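Local coordinates for Lactamase_B domain-containing protein (Pontibacter korlensis, PDB 6XFR) that probably hydrolyses the amide bond of beta-lactam antibiotics with zinc ions, as a class B1 metallo-beta-lactamase, at residues Thr29-His34 / Thr49-Glu54; His78-Lys83 / Thr173-Leu178; Val162-Ala167 / His202-Asp207. One frame throughout, in Å; residues are numbered along the deposited sequence.

Contact 1: residues Thr29-His34 / Thr49-Glu54; sequences TVVPSH and TGWGKE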
ATOM      1  N   THR B  29       9.951  -7.442 -18.463  1.00118.34           N
ATOM      2  CA  THR B  29       9.186  -6.846 -17.367  1.00108.66           C
ATOM      3  C   THR B  29       9.664  -5.460 -16.944  1.00 90.66           C
ATOM      4  O   THR B  29      10.855  -5.130 -17.016  1.00 84.47           O
ATOM      5  CB  THR B  29       9.170  -7.766 -16.134  1.00111.02           C
ATOM      6  OG1 THR B  29       9.002  -9.123 -16.562  1.00120.69           O
ATOM      7  CG2 THR B  29       8.005  -7.381 -15.204  1.00108.08           C
ATOM      8  N   VAL B  30       8.712  -4.674 -16.457  1.00 82.46           N
ATOM      9  CA  VAL B  30       8.912  -3.318 -15.973  1.00 72.90           C
ATOM     10  C   VAL B  30       9.229  -3.333 -14.479  1.00 61.97           C
ATOM     11  O   VAL B  30       8.588  -4.030 -13.681  1.00 62.37           O
ATOM     12  CB  VAL B  30       7.678  -2.452 -16.290  1.00 68.95           C
ATOM     13  CG1 VAL B  30       7.851  -1.045 -15.752  1.00 66.88           C
ATOM     14  CG2 VAL B  30       7.448  -2.416 -17.790  1.00 71.04           C
ATOM     15  N   VAL B  31      10.225  -2.549 -14.103  1.00 55.20           N
ATOM     16  CA  VAL B  31      10.725  -2.475 -12.735  1.00 57.04           C
ATOM     17  C   VAL B  31      10.376  -1.101 -12.179  1.00 52.12           C
ATOM     18  O   VAL B  31      10.787  -0.077 -12.749  1.00 52.71           O
ATOM     19  CB  VAL B  31      12.241  -2.724 -12.685  1.00 54.91           C
ATOM     20  CG1 VAL B  31      12.781  -2.361 -11.332  1.00 54.78           C
ATOM     21  CG2 VAL B  31      12.539  -4.172 -12.993  1.00 60.90           C
ATOM     22  N   PRO B  32       9.625  -1.018 -11.089  1.00 43.59           N
ATOM     23  CA  PRO B  32       9.403   0.270 -10.428  1.00 41.76           C
ATOM     24  C   PRO B  32      10.522   0.634  -9.455  1.00 41.94           C
ATOM     25  O   PRO B  32      11.260  -0.217  -8.949  1.00 39.78           O
ATOM     26  CB  PRO B  32       8.076   0.050  -9.686  1.00 40.16           C
ATOM     27  CG  PRO B  32       8.120  -1.417  -9.317  1.00 38.88           C
ATOM     28  CD  PRO B  32       8.877  -2.114 -10.448  1.00 42.76           C
ATOM     29  N   SER B  33      10.632   1.938  -9.200  1.00 38.72           N
ATOM     30  CA  SER B  33      11.470   2.478  -8.142  1.00 33.20           C
ATOM     31  C   SER B  33      10.648   3.477  -7.338  1.00 33.34           C
ATOM     32  O   SER B  33      10.043   4.396  -7.910  1.00 34.79           O
ATOM     33  CB  SER B  33      12.733   3.138  -8.704  1.00 41.47           C
ATOM     34  OG  SER B  33      13.790   3.004  -7.760  1.00 43.20           O
ATOM     35  N   HIS B  34      10.572   3.257  -6.032  1.00 27.18           N
ATOM     36  CA  HIS B  34       9.734   4.073  -5.167  1.00 28.08           C
ATOM     37  C   HIS B  34      10.587   5.067  -4.387  1.00 31.35           C
ATOM     38  O   HIS B  34      11.691   4.741  -3.932  1.00 24.75           O
ATOM     39  CB  HIS B  34       8.925   3.196  -4.206  1.00 24.55           C
ATOM     40  CG  HIS B  34       8.076   2.187  -4.900  1.00 30.94           C
ATOM     41  ND1 HIS B  34       7.192   2.529  -5.903  1.00 37.57           N
ATOM     42  CD2 HIS B  34       7.973   0.846  -4.752  1.00 37.39           C
ATOM     43  CE1 HIS B  34       6.581   1.440  -6.343  1.00 36.21           C
ATOM     44  NE2 HIS B  34       7.034   0.406  -5.659  1.00 38.04           N
ATOM     45  N   THR B  49      15.389  10.665  -5.589  1.00 46.47           N
ATOM     46  CA  THR B  49      15.070  11.296  -6.851  1.00 47.49           C
ATOM     47  C   THR B  49      14.327  10.283  -7.707  1.00 45.80           C
ATOM     48  O   THR B  49      14.227   9.108  -7.368  1.00 49.69           O
ATOM     49  CB  THR B  49      16.357  11.754  -7.539  1.00 47.80           C
ATOM     50  OG1 THR B  49      17.200  10.604  -7.748  1.00 44.37           O
ATOM     51  CG2 THR B  49      17.099  12.783  -6.690  1.00 41.03           C
ATOM     52  N   GLY B  50      13.845  10.715  -8.856  1.00 44.59           N
ATOM     53  CA  GLY B  50      13.371   9.762  -9.828  1.00 41.88           C
ATOM     54  C   GLY B  50      14.497   8.842 -10.265  1.00 44.97           C
ATOM     55  O   GLY B  50      15.669   8.998  -9.939  1.00 42.57           O
ATOM     56  N   TRP B  51      14.114   7.845 -11.034  1.00 50.10           N
ATOM     57  CA  TRP B  51      15.074   6.905 -11.581  1.00 46.73           C
ATOM     58  C   TRP B  51      15.696   7.550 -12.818  1.00 47.74           C
ATOM     59  O   TRP B  51      15.486   7.140 -13.959  1.00 51.38           O
ATOM     60  CB  TRP B  51      14.357   5.605 -11.894  1.00 47.36           C
ATOM     61  CG  TRP B  51      15.231   4.500 -12.043  1.00 47.44           C
ATOM     62  CD1 TRP B  51      16.574   4.548 -12.129  1.00 47.14           C
ATOM     63  CD2 TRP B  51      14.856   3.128 -12.142  1.00 51.64           C
ATOM     64  NE1 TRP B  51      17.077   3.283 -12.276  1.00 55.05           N
ATOM     65  CE2 TRP B  51      16.040   2.389 -12.282  1.00 51.49           C
ATOM     66  CE3 TRP B  51      13.634   2.454 -12.118  1.00 56.16           C
ATOM     67  CZ2 TRP B  51      16.045   1.007 -12.410  1.00 52.39           C
ATOM     68  CZ3 TRP B  51      13.635   1.082 -12.247  1.00 57.82           C
ATOM     69  CH2 TRP B  51      14.831   0.373 -12.392  1.00 57.89           C
ATOM     70  N   GLY B  52      16.422   8.629 -12.579  1.00 48.64           N
ATOM     71  CA  GLY B  52      17.078   9.376 -13.632  1.00 54.08           C
ATOM     72  C   GLY B  52      16.429  10.734 -13.842  1.00 54.59           C
ATOM     73  O   GLY B  52      15.430  11.095 -13.216  1.00 51.11           O
ATOM     74  N   LYS B  53      16.998  11.454 -14.801  1.00 37.64           N
ATOM     75  CA  LYS B  53      16.629  12.844 -15.085  1.00 47.96           C
ATOM     76  C   LYS B  53      15.165  12.975 -15.487  1.00 57.50           C
ATOM     77  O   LYS B  53      14.437  13.830 -14.961  1.00 55.82           O
ATOM     78  CB  LYS B  53      17.540  13.396 -16.187  1.00 48.91           C
ATOM     79  CG  LYS B  53      17.233  14.812 -16.697  1.00 53.08           C
ATOM     80  CD  LYS B  53      18.206  15.217 -17.857  1.00 56.60           C
ATOM     81  CE  LYS B  53      18.682  13.955 -18.630  1.00 63.28           C
ATOM     82  NZ  LYS B  53      19.477  14.160 -19.892  1.00 71.20           N
ATOM     83  N   GLU B  54      14.730  12.178 -16.471  1.00 57.40           N
ATOM     84  CA  GLU B  54      13.392  12.373 -17.018  1.00 63.54           C
ATOM     85  C   GLU B  54      12.283  12.078 -15.998  1.00 57.90           C
ATOM     86  O   GLU B  54      11.332  12.863 -15.892  1.00 51.43           O
ATOM     87  CB  GLU B  54      13.205  11.523 -18.267  1.00 74.36           C
ATOM     88  CG  GLU B  54      11.885  11.810 -18.932  1.00 91.49           C
ATOM     89  CD  GLU B  54      11.829  13.227 -19.469  1.00103.10           C
ATOM     90  OE1 GLU B  54      12.603  13.535 -20.407  1.00105.89           O
ATOM     91  OE2 GLU B  54      11.034  14.034 -18.930  1.00105.87           O
TER
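The indole of W51 lies with its six-membered ring against V31 and S33, and no hydrogen bond joins the two segments. W51 CG is anti to the backbone N (chi1 -162°), which sends the ring system across to strand 30-40. V31 meets it with one branch: CG1, also anti to its own backbone N (chi1 168°), touches W51 CH2 at 3.6 Å, the two side chains crossing at a slant. The backbone carbonyl of V31 comes in at the ring edge, near its plane, beside CZ3. S33 adds its CB, 3.6 Å from W51 CE3 in an oblique approach, while its hydroxyl OG lies over one face, 4.3 Å above the plane and shifted toward the rim. That hydroxyl finds its polar partner in K83 NZ. K24 makes a cation-pi contact with the indole and bonds to the carbonyl O of W51, and S22 OG pairs with W51 N, so strand 17-25 holds both the ring and the backbone of W51. W51 also sits at the centre of an inverse gamma turn, closed by a weak bond from G52 N to G50 O at 2.8 Å. Just before it, T49 OG1 donates to G50 O at 3.1 Å. G52 then takes the N-cap position of helix 53-67. W51 reaches within about 4 Å (nearest atoms) of a bound sulfate, probably a crystallisation additive, and within about 3 Å of the zinc ligand D82, consistent with a wall beside the two-zinc active site of the metallo-beta-lactamase fold.

Contact 2: residues His78-Lys83 / Thr173-Leu178; sequences HWHDDK and TADADL. With ZN (zinc ion), chain N; ZN (zinc ion), chain O; SO4 (sulfate ion), chain X.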
ATOM      1  N   HIS B  78      21.000   6.098  -1.068  1.00 41.61           N
ATOM      2  CA  HIS B  78      22.310   5.520  -1.348  1.00 38.04           C
ATOM      3  C   HIS B  78      22.696   5.964  -2.756  1.00 36.44           C
ATOM      4  O   HIS B  78      21.980   6.748  -3.391  1.00 30.12           O
ATOM      5  CB  HIS B  78      22.314   4.006  -1.110  1.00 32.33           C
ATOM      6  CG  HIS B  78      21.577   3.203  -2.129  1.00 33.87           C
ATOM      7  ND1 HIS B  78      20.233   3.361  -2.374  1.00 35.40           N
ATOM      8  CD2 HIS B  78      21.990   2.190  -2.924  1.00 39.65           C
ATOM      9  CE1 HIS B  78      19.860   2.501  -3.305  1.00 34.63           C
ATOM     10  NE2 HIS B  78      20.904   1.776  -3.649  1.00 43.00           N
ATOM     11  N   TRP B  79      23.856   5.499  -3.232  1.00 40.84           N
ATOM     12  CA  TRP B  79      24.480   6.168  -4.374  1.00 44.85           C
ATOM     13  C   TRP B  79      23.978   5.706  -5.736  1.00 44.27           C
ATOM     14  O   TRP B  79      24.274   6.377  -6.732  1.00 48.33           O
ATOM     15  CB  TRP B  79      26.004   5.996  -4.337  1.00 42.96           C
ATOM     16  CG  TRP B  79      26.526   4.593  -4.458  1.00 44.23           C
ATOM     17  CD1 TRP B  79      26.770   3.712  -3.437  1.00 44.26           C
ATOM     18  CD2 TRP B  79      26.925   3.926  -5.659  1.00 50.83           C
ATOM     19  NE1 TRP B  79      27.296   2.537  -3.930  1.00 42.33           N
ATOM     20  CE2 TRP B  79      27.396   2.638  -5.291  1.00 48.37           C
ATOM     21  CE3 TRP B  79      26.937   4.292  -7.015  1.00 54.21           C
ATOM     22  CZ2 TRP B  79      27.864   1.712  -6.229  1.00 47.92           C
ATOM     23  CZ3 TRP B  79      27.407   3.369  -7.948  1.00 56.39           C
ATOM     24  CH2 TRP B  79      27.861   2.093  -7.547  1.00 49.82           C
ATOM     25  N   HIS B  80      23.158   4.661  -5.799  1.00 37.25           N
ATOM     26  CA  HIS B  80      22.768   4.104  -7.083  1.00 40.01           C
ATOM     27  C   HIS B  80      21.798   5.018  -7.837  1.00 41.57           C
ATOM     28  O   HIS B  80      21.079   5.845  -7.259  1.00 36.32           O
ATOM     29  CB  HIS B  80      22.142   2.731  -6.883  1.00 40.05           C
ATOM     30  CG  HIS B  80      23.130   1.621  -6.718  1.00 42.31           C
ATOM     31  ND1 HIS B  80      22.818   0.443  -6.075  1.00 42.55           N
ATOM     32  CD2 HIS B  80      24.415   1.498  -7.122  1.00 47.72           C
ATOM     33  CE1 HIS B  80      23.868  -0.359  -6.088  1.00 49.22           C
ATOM     34  NE2 HIS B  80      24.852   0.257  -6.715  1.00 50.63           N
ATOM     35  N   ASP B  81      21.751   4.808  -9.157  1.00 46.06           N
ATOM     36  CA  ASP B  81      21.006   5.701 -10.038  1.00 49.75           C
ATOM     37  C   ASP B  81      19.521   5.717  -9.697  1.00 47.81           C
ATOM     38  O   ASP B  81      18.871   6.767  -9.791  1.00 42.39           O
ATOM     39  CB  ASP B  81      21.225   5.300 -11.499  1.00 57.69           C
ATOM     40  CG  ASP B  81      22.427   6.016 -12.155  1.00 62.90           C
ATOM     41  OD1 ASP B  81      22.725   5.709 -13.329  1.00 67.64           O
ATOM     42  OD2 ASP B  81      23.077   6.874 -11.512  1.00 62.73           O
ATOM     43  N   ASP B  82      18.962   4.566  -9.283  1.00 58.19           N
ATOM     44  CA  ASP B  82      17.522   4.471  -9.009  1.00 47.33           C
ATOM     45  C   ASP B  82      17.099   5.307  -7.809  1.00 43.95           C
ATOM     46  O   ASP B  82      15.950   5.744  -7.768  1.00 56.97           O
ATOM     47  CB  ASP B  82      17.078   2.998  -8.843  1.00 42.81           C
ATOM     48  CG  ASP B  82      17.580   2.333  -7.547  1.00 46.77           C
ATOM     49  OD1 ASP B  82      18.678   2.651  -7.058  1.00 52.46           O
ATOM     50  OD2 ASP B  82      16.896   1.431  -7.025  1.00 46.45           O
ATOM     51  N   LYS B  83      17.996   5.596  -6.868  1.00 40.60           N
ATOM     52  CA  LYS B  83      17.671   6.490  -5.762  1.00 42.32           C
ATOM     53  C   LYS B  83      18.339   7.858  -5.853  1.00 49.73           C
ATOM     54  O   LYS B  83      17.975   8.753  -5.077  1.00 42.84           O
ATOM     55  CB  LYS B  83      18.043   5.850  -4.407  1.00 37.36           C
ATOM     56  CG  LYS B  83      17.567   4.376  -4.231  1.00 40.02           C
ATOM     57  CD  LYS B  83      16.089   4.214  -3.846  1.00 29.03           C
ATOM     58  CE  LYS B  83      15.211   4.157  -5.107  1.00 41.62           C
ATOM     59  NZ  LYS B  83      13.733   4.041  -4.932  1.00 47.97           N
ATOM     60  N   THR B 173      23.329  -8.996  -6.372  1.00 92.89           N
ATOM     61  CA  THR B 173      24.111  -9.025  -5.153  1.00 89.08           C
ATOM     62  C   THR B 173      25.508  -8.429  -5.347  1.00 96.71           C
ATOM     63  O   THR B 173      26.326  -8.482  -4.421  1.00100.12           O
ATOM     64  CB  THR B 173      24.170 -10.475  -4.666  1.00 82.95           C
ATOM     65  OG1 THR B 173      24.666 -11.299  -5.728  1.00 90.09           O
ATOM     66  CG2 THR B 173      22.787 -10.961  -4.313  1.00 73.08           C
ATOM     67  N   ALA B 174      25.782  -7.820  -6.512  1.00 92.81           N
ATOM     68  CA  ALA B 174      27.145  -7.412  -6.871  1.00 90.24           C
ATOM     69  C   ALA B 174      27.751  -6.454  -5.843  1.00 82.28           C
ATOM     70  O   ALA B 174      28.749  -6.777  -5.187  1.00 79.84           O
ATOM     71  CB  ALA B 174      27.147  -6.782  -8.263  1.00 89.88           C
ATOM     72  N   ASP B 175      27.157  -5.269  -5.682  1.00 75.74           N
ATOM     73  CA  ASP B 175      27.586  -4.375  -4.611  1.00 73.70           C
ATOM     74  C   ASP B 175      27.050  -4.806  -3.257  1.00 69.26           C
ATOM     75  O   ASP B 175      27.315  -4.123  -2.254  1.00 62.47           O
ATOM     76  CB  ASP B 175      27.127  -2.925  -4.854  1.00 72.03           C
ATOM     77  CG  ASP B 175      27.641  -2.334  -6.165  1.00 74.74           C
ATOM     78  OD1 ASP B 175      26.806  -1.736  -6.882  1.00 66.10           O
ATOM     79  OD2 ASP B 175      28.859  -2.456  -6.467  1.00 80.16           O
ATOM     80  N   ALA B 176      26.336  -5.933  -3.208  1.00 67.90           N
ATOM     81  CA  ALA B 176      25.613  -6.330  -2.014  1.00 61.04           C
ATOM     82  C   ALA B 176      26.580  -6.773  -0.930  1.00 63.81           C
ATOM     83  O   ALA B 176      27.709  -7.205  -1.198  1.00 63.41           O
ATOM     84  CB  ALA B 176      24.637  -7.469  -2.323  1.00 60.12           C
ATOM     85  N   ASP B 177      26.119  -6.658   0.309  1.00 59.58           N
ATOM     86  CA  ASP B 177      26.873  -7.089   1.479  1.00 55.50           C
ATOM     87  C   ASP B 177      26.031  -8.165   2.135  1.00 52.99           C
ATOM     88  O   ASP B 177      25.316  -7.900   3.103  1.00 55.58           O
ATOM     89  CB  ASP B 177      27.145  -5.960   2.408  1.00 58.09           C
ATOM     90  CG  ASP B 177      28.145  -6.326   3.470  1.00 63.06           C
ATOM     91  OD1 ASP B 177      28.591  -5.417   4.207  1.00 62.09           O
ATOM     92  OD2 ASP B 177      28.496  -7.527   3.544  1.00 64.26           O
ATOM     93  N   LEU B 178      26.109  -9.382   1.589  1.00 44.38           N
ATOM     94  CA  LEU B 178      25.206 -10.440   2.019  1.00 43.18           C
ATOM     95  C   LEU B 178      25.417 -10.792   3.480  1.00 48.83           C
ATOM     96  O   LEU B 178      24.485 -11.238   4.151  1.00 55.27           O
ATOM     97  CB  LEU B 178      25.413 -11.678   1.153  1.00 45.78           C
ATOM     98  CG  LEU B 178      24.951 -11.486  -0.284  1.00 49.52           C
ATOM     99  CD1 LEU B 178      25.037 -12.796  -1.008  1.00 47.88           C
ATOM    100  CD2 LEU B 178      23.539 -10.901  -0.324  1.00 40.92           C
TER
HETATM  101 ZN    ZN N 302      20.765   0.275  -5.227  1.00 44.98          ZN
HETATM  102 ZN    ZN O 303      17.336  -0.599  -6.183  1.00 58.41          ZN
HETATM  103  S   SO4 X 312      20.155   0.211  -9.979  1.00110.46           S
HETATM  104  O1  SO4 X 312      19.641   0.153  -8.606  1.00110.40           O
HETATM  105  O2  SO4 X 312      19.460  -0.831 -10.756  1.00110.90           O
HETATM  106  O3  SO4 X 312      21.596  -0.024  -9.961  1.00111.65           O
HETATM  107  O4  SO4 X 312      19.963   1.531 -10.585  1.00104.87           O
HETATM  108  O   HOH W   1      17.662  -2.884  -6.072  1.00 24.48           O
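H80 NE2 donates to D175 OD1 over 2.8 Å, a bent bond with an N-H...O angle of 144°. The oxygen lies close to the imidazole plane, at the ring edge, but is met on its anti side, well out of the carboxylate plane, with ring and carboxylate planes 36° apart. The other ring nitrogen, H80 ND1, binds a zinc ion at 2.2 Å, so metal and second-shell carboxylate grip the imidazole from its two nitrogens and fix its rotation. H78 NE2 binds the same zinc at 2.2 Å, and H141 adds a third histidine. H78, H80 and D82 spell the HxHxD motif of the metallo-beta-lactamase superfamily. D82 CG is tucked between its backbone N and carbonyl carbon (chi1 71°), and its OD2 binds the second zinc at 2.2 Å, with C160, H202 and a water as companions. One face of the W79 indole lies against H80 CD2 near the indole rim, and W79 CZ2 comes to 3.7 Å from D175 OD1, the side chains crossing at about a right angle. A sulfate, probably a crystallisation additive, has O3 3.9 Å above one face of the H80 ring, offset toward the rim, and its O4 takes a weak bond from D82 N.

Contact 3: residues Val162-Ala167 / His202-Asp207; sequences VKDLQA and HGPWGD. With ZN (zinc ion), chain O.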
ATOM      1  N   VAL B 162      15.173  -3.212   1.865  1.00 44.76           N
ATOM      2  CA  VAL B 162      14.009  -4.046   2.157  1.00 37.55           C
ATOM      3  C   VAL B 162      13.433  -4.560   0.850  1.00 29.64           C
ATOM      4  O   VAL B 162      13.339  -3.813  -0.128  1.00 35.56           O
ATOM      5  CB  VAL B 162      12.940  -3.254   2.934  1.00 40.66           C
ATOM      6  CG1 VAL B 162      11.779  -4.186   3.322  1.00 43.04           C
ATOM      7  CG2 VAL B 162      13.557  -2.572   4.167  1.00 41.87           C
ATOM      8  N   LYS B 163      12.996  -5.809   0.844  1.00 29.35           N
ATOM      9  CA  LYS B 163      12.341  -6.374  -0.328  1.00 28.57           C
ATOM     10  C   LYS B 163      10.844  -6.514  -0.066  1.00 30.27           C
ATOM     11  O   LYS B 163      10.396  -6.586   1.084  1.00 24.72           O
ATOM     12  CB  LYS B 163      12.965  -7.727  -0.692  1.00 33.62           C
ATOM     13  CG  LYS B 163      14.381  -7.616  -1.238  1.00 42.83           C
ATOM     14  CD  LYS B 163      14.542  -8.302  -2.594  1.00 62.55           C
ATOM     15  CE  LYS B 163      14.231  -7.364  -3.744  1.00 69.73           C
ATOM     16  NZ  LYS B 163      15.224  -6.261  -3.777  1.00 66.92           N
ATOM     17  N   ASP B 164      10.063  -6.503  -1.149  1.00 38.24           N
ATOM     18  CA  ASP B 164       8.619  -6.678  -1.044  1.00 32.85           C
ATOM     19  C   ASP B 164       8.280  -8.160  -0.862  1.00 34.15           C
ATOM     20  O   ASP B 164       9.103  -9.058  -1.116  1.00 30.30           O
ATOM     21  CB  ASP B 164       7.874  -6.100  -2.266  1.00 38.36           C
ATOM     22  CG  ASP B 164       8.063  -6.926  -3.558  1.00 57.60           C
ATOM     23  OD1 ASP B 164       9.007  -6.630  -4.321  1.00 69.82           O
ATOM     24  OD2 ASP B 164       7.269  -7.855  -3.844  1.00 63.42           O
ATOM     25  N   LEU B 165       7.045  -8.404  -0.394  1.00 31.77           N
ATOM     26  CA  LEU B 165       6.626  -9.745   0.029  1.00 37.82           C
ATOM     27  C   LEU B 165       6.501 -10.739  -1.127  1.00 38.73           C
ATOM     28  O   LEU B 165       6.444 -11.957  -0.879  1.00 31.36           O
ATOM     29  CB  LEU B 165       5.311  -9.647   0.800  1.00 40.63           C
ATOM     30  CG  LEU B 165       5.426  -8.990   2.174  1.00 35.80           C
ATOM     31  CD1 LEU B 165       4.056  -8.794   2.744  1.00 36.64           C
ATOM     32  CD2 LEU B 165       6.258  -9.845   3.066  1.00 35.25           C
ATOM     33  N   GLN B 166       6.487 -10.259  -2.371  1.00 30.64           N
ATOM     34  CA  GLN B 166       6.463 -11.127  -3.538  1.00 38.98           C
ATOM     35  C   GLN B 166       7.824 -11.289  -4.213  1.00 42.33           C
ATOM     36  O   GLN B 166       7.904 -11.944  -5.255  1.00 48.99           O
ATOM     37  CB  GLN B 166       5.419 -10.624  -4.540  1.00 33.79           C
ATOM     38  CG  GLN B 166       4.020 -11.021  -4.122  1.00 33.44           C
ATOM     39  CD  GLN B 166       2.967 -10.532  -5.078  1.00 46.67           C
ATOM     40  OE1 GLN B 166       3.037  -9.387  -5.552  1.00 45.57           O
ATOM     41  NE2 GLN B 166       1.968 -11.400  -5.378  1.00 35.73           N
ATOM     42  N   ALA B 167       8.888 -10.703  -3.671  1.00 47.72           N
ATOM     43  CA  ALA B 167      10.231 -10.983  -4.182  1.00 51.76           C
ATOM     44  C   ALA B 167      10.652 -12.394  -3.780  1.00 52.00           C
ATOM     45  O   ALA B 167      10.482 -12.796  -2.623  1.00 48.58           O
ATOM     46  CB  ALA B 167      11.235  -9.955  -3.649  1.00 44.41           C
ATOM     47  N   HIS B 202      11.357  -1.644  -4.840  1.00 28.64           N
ATOM     48  CA  HIS B 202      11.093  -2.276  -6.123  1.00 38.32           C
ATOM     49  C   HIS B 202       9.894  -3.228  -6.088  1.00 49.93           C
ATOM     50  O   HIS B 202       9.771  -4.130  -6.927  1.00 55.69           O
ATOM     51  CB  HIS B 202      12.366  -2.973  -6.597  1.00 36.37           C
ATOM     52  CG  HIS B 202      13.537  -2.044  -6.727  1.00 46.82           C
ATOM     53  ND1 HIS B 202      13.501  -0.916  -7.518  1.00 52.84           N
ATOM     54  CD2 HIS B 202      14.765  -2.064  -6.158  1.00 47.13           C
ATOM     55  CE1 HIS B 202      14.657  -0.286  -7.436  1.00 54.30           C
ATOM     56  NE2 HIS B 202      15.444  -0.965  -6.622  1.00 54.49           N
ATOM     57  N   GLY B 203       8.964  -2.992  -5.166  1.00 46.36           N
ATOM     58  CA  GLY B 203       7.729  -3.735  -5.105  1.00 40.18           C
ATOM     59  C   GLY B 203       6.739  -3.015  -4.213  1.00 37.69           C
ATOM     60  O   GLY B 203       7.015  -1.917  -3.702  1.00 30.68           O
ATOM     61  N   PRO B 204       5.554  -3.608  -4.038  1.00 39.36           N
ATOM     62  CA  PRO B 204       4.515  -2.985  -3.199  1.00 31.74           C
ATOM     63  C   PRO B 204       4.930  -2.936  -1.742  1.00 28.52           C
ATOM     64  O   PRO B 204       5.681  -3.783  -1.260  1.00 27.25           O
ATOM     65  CB  PRO B 204       3.290  -3.890  -3.403  1.00 34.94           C
ATOM     66  CG  PRO B 204       3.624  -4.717  -4.675  1.00 41.95           C
ATOM     67  CD  PRO B 204       5.117  -4.879  -4.638  1.00 34.98           C
ATOM     68  N   TRP B 205       4.436  -1.926  -1.041  1.00 27.72           N
ATOM     69  CA  TRP B 205       4.736  -1.779   0.376  1.00 25.37           C
ATOM     70  C   TRP B 205       3.781  -2.633   1.228  1.00 33.49           C
ATOM     71  O   TRP B 205       2.800  -3.190   0.746  1.00 29.36           O
ATOM     72  CB  TRP B 205       4.677  -0.305   0.770  1.00 24.48           C
ATOM     73  CG  TRP B 205       3.586   0.485   0.036  1.00 34.35           C
ATOM     74  CD1 TRP B 205       2.359   0.854   0.532  1.00 28.56           C
ATOM     75  CD2 TRP B 205       3.633   0.991  -1.322  1.00 46.30           C
ATOM     76  NE1 TRP B 205       1.648   1.548  -0.418  1.00 31.25           N
ATOM     77  CE2 TRP B 205       2.400   1.652  -1.561  1.00 40.37           C
ATOM     78  CE3 TRP B 205       4.597   0.944  -2.361  1.00 41.10           C
ATOM     79  CZ2 TRP B 205       2.101   2.269  -2.793  1.00 45.63           C
ATOM     80  CZ3 TRP B 205       4.301   1.571  -3.583  1.00 41.02           C
ATOM     81  CH2 TRP B 205       3.055   2.220  -3.786  1.00 41.91           C
ATOM     82  N   GLY B 206       4.099  -2.780   2.495  1.00 35.20           N
ATOM     83  CA  GLY B 206       3.276  -3.575   3.391  1.00 36.58           C
ATOM     84  C   GLY B 206       3.499  -3.212   4.842  1.00 32.72           C
ATOM     85  O   GLY B 206       3.923  -2.110   5.167  1.00 32.40           O
ATOM     86  N   ASP B 207       3.220  -4.160   5.728  1.00 33.91           N
ATOM     87  CA  ASP B 207       3.485  -3.909   7.137  1.00 35.08           C
ATOM     88  C   ASP B 207       4.886  -4.412   7.480  1.00 37.42           C
ATOM     89  O   ASP B 207       5.750  -4.550   6.612  1.00 34.21           O
ATOM     90  CB  ASP B 207       2.381  -4.502   8.019  1.00 35.89           C
ATOM     91  CG  ASP B 207       2.175  -6.003   7.831  1.00 41.90           C
ATOM     92  OD1 ASP B 207       2.904  -6.632   7.017  1.00 37.10           O
ATOM     93  OD2 ASP B 207       1.248  -6.546   8.525  1.00 37.50           O
TER
HETATM   94 ZN    ZN O 303      17.336  -0.599  -6.183  1.00 58.41          ZN
HETATM   95  O   HOH W   1      17.662  -2.884  -6.072  1.00 24.48           O
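A chi1 of 71° folds the D164 carboxylate back over its own backbone, and chi2 of -91° turns it so that it lies against G203 and P204. D164 OD1 comes 3.3 Å from G203 CA; the glycine has no side chain, and this leaves room for the carboxylate beside its backbone. Further along, D164 CB meets P204 O at 3.3 Å and D164 CG meets P204 CD at 3.7 Å, the aspartate approaching the proline ring obliquely. None of these is a hydrogen bond; the two loops meet by van der Waals contact. Its own loop helps to hold the aspartate: Q166 N donates to D164 OD2 at 2.9 Å, coming from above the carboxylate plane, an Asx turn. The same stretch is a type I beta turn, closed by A167 N to D164 O at 3.0 Å. G203 and P204 thus pack against a residue whose side chain and backbone are both tied into one turn. Immediately before them, H202 NE2 binds, at 2.0 Å, the zinc that D82 also binds, while its ND1 bonds to P32 O, which fixes the rotation of the ring. On the far end, D207 OD1 caps S209 N at the start of helix 209-217. In the two-chain assembly of the crystal the second subunit also reaches these loops: Q166 NE2 bonds to V10 O, and D207 OD2 to S14 OG, of that subunit. Here the loop that follows C160 packs on the loop that opens with H202, beside the Asp-Cys-His zinc site of a class B1 metallo-beta-lactamase, to which H202 contributes its imidazole.

Overall arrangement
Contacts 1, 2 and 3 lie 15 to 17 Å apart, centre to centre, around the zinc pair at the edge of the two mixed beta sheets. Contact 1 closes before either of the others opens, and uses strand 30-40 of the first sheet and the turn into helix 53-67. The segments of contacts 2 and 3 alternate along the chain: 78-83, then 162-167, 173-178 and 202-207. Both touch the same zinc and its water. T49 joins K83 through the backbone, P32 bonds to H202, linking contact 1 to contact 3, and D82 of 78-83 meets H202 at the metal. A strand end and loops from both sheets thus converge on one active-site cleft.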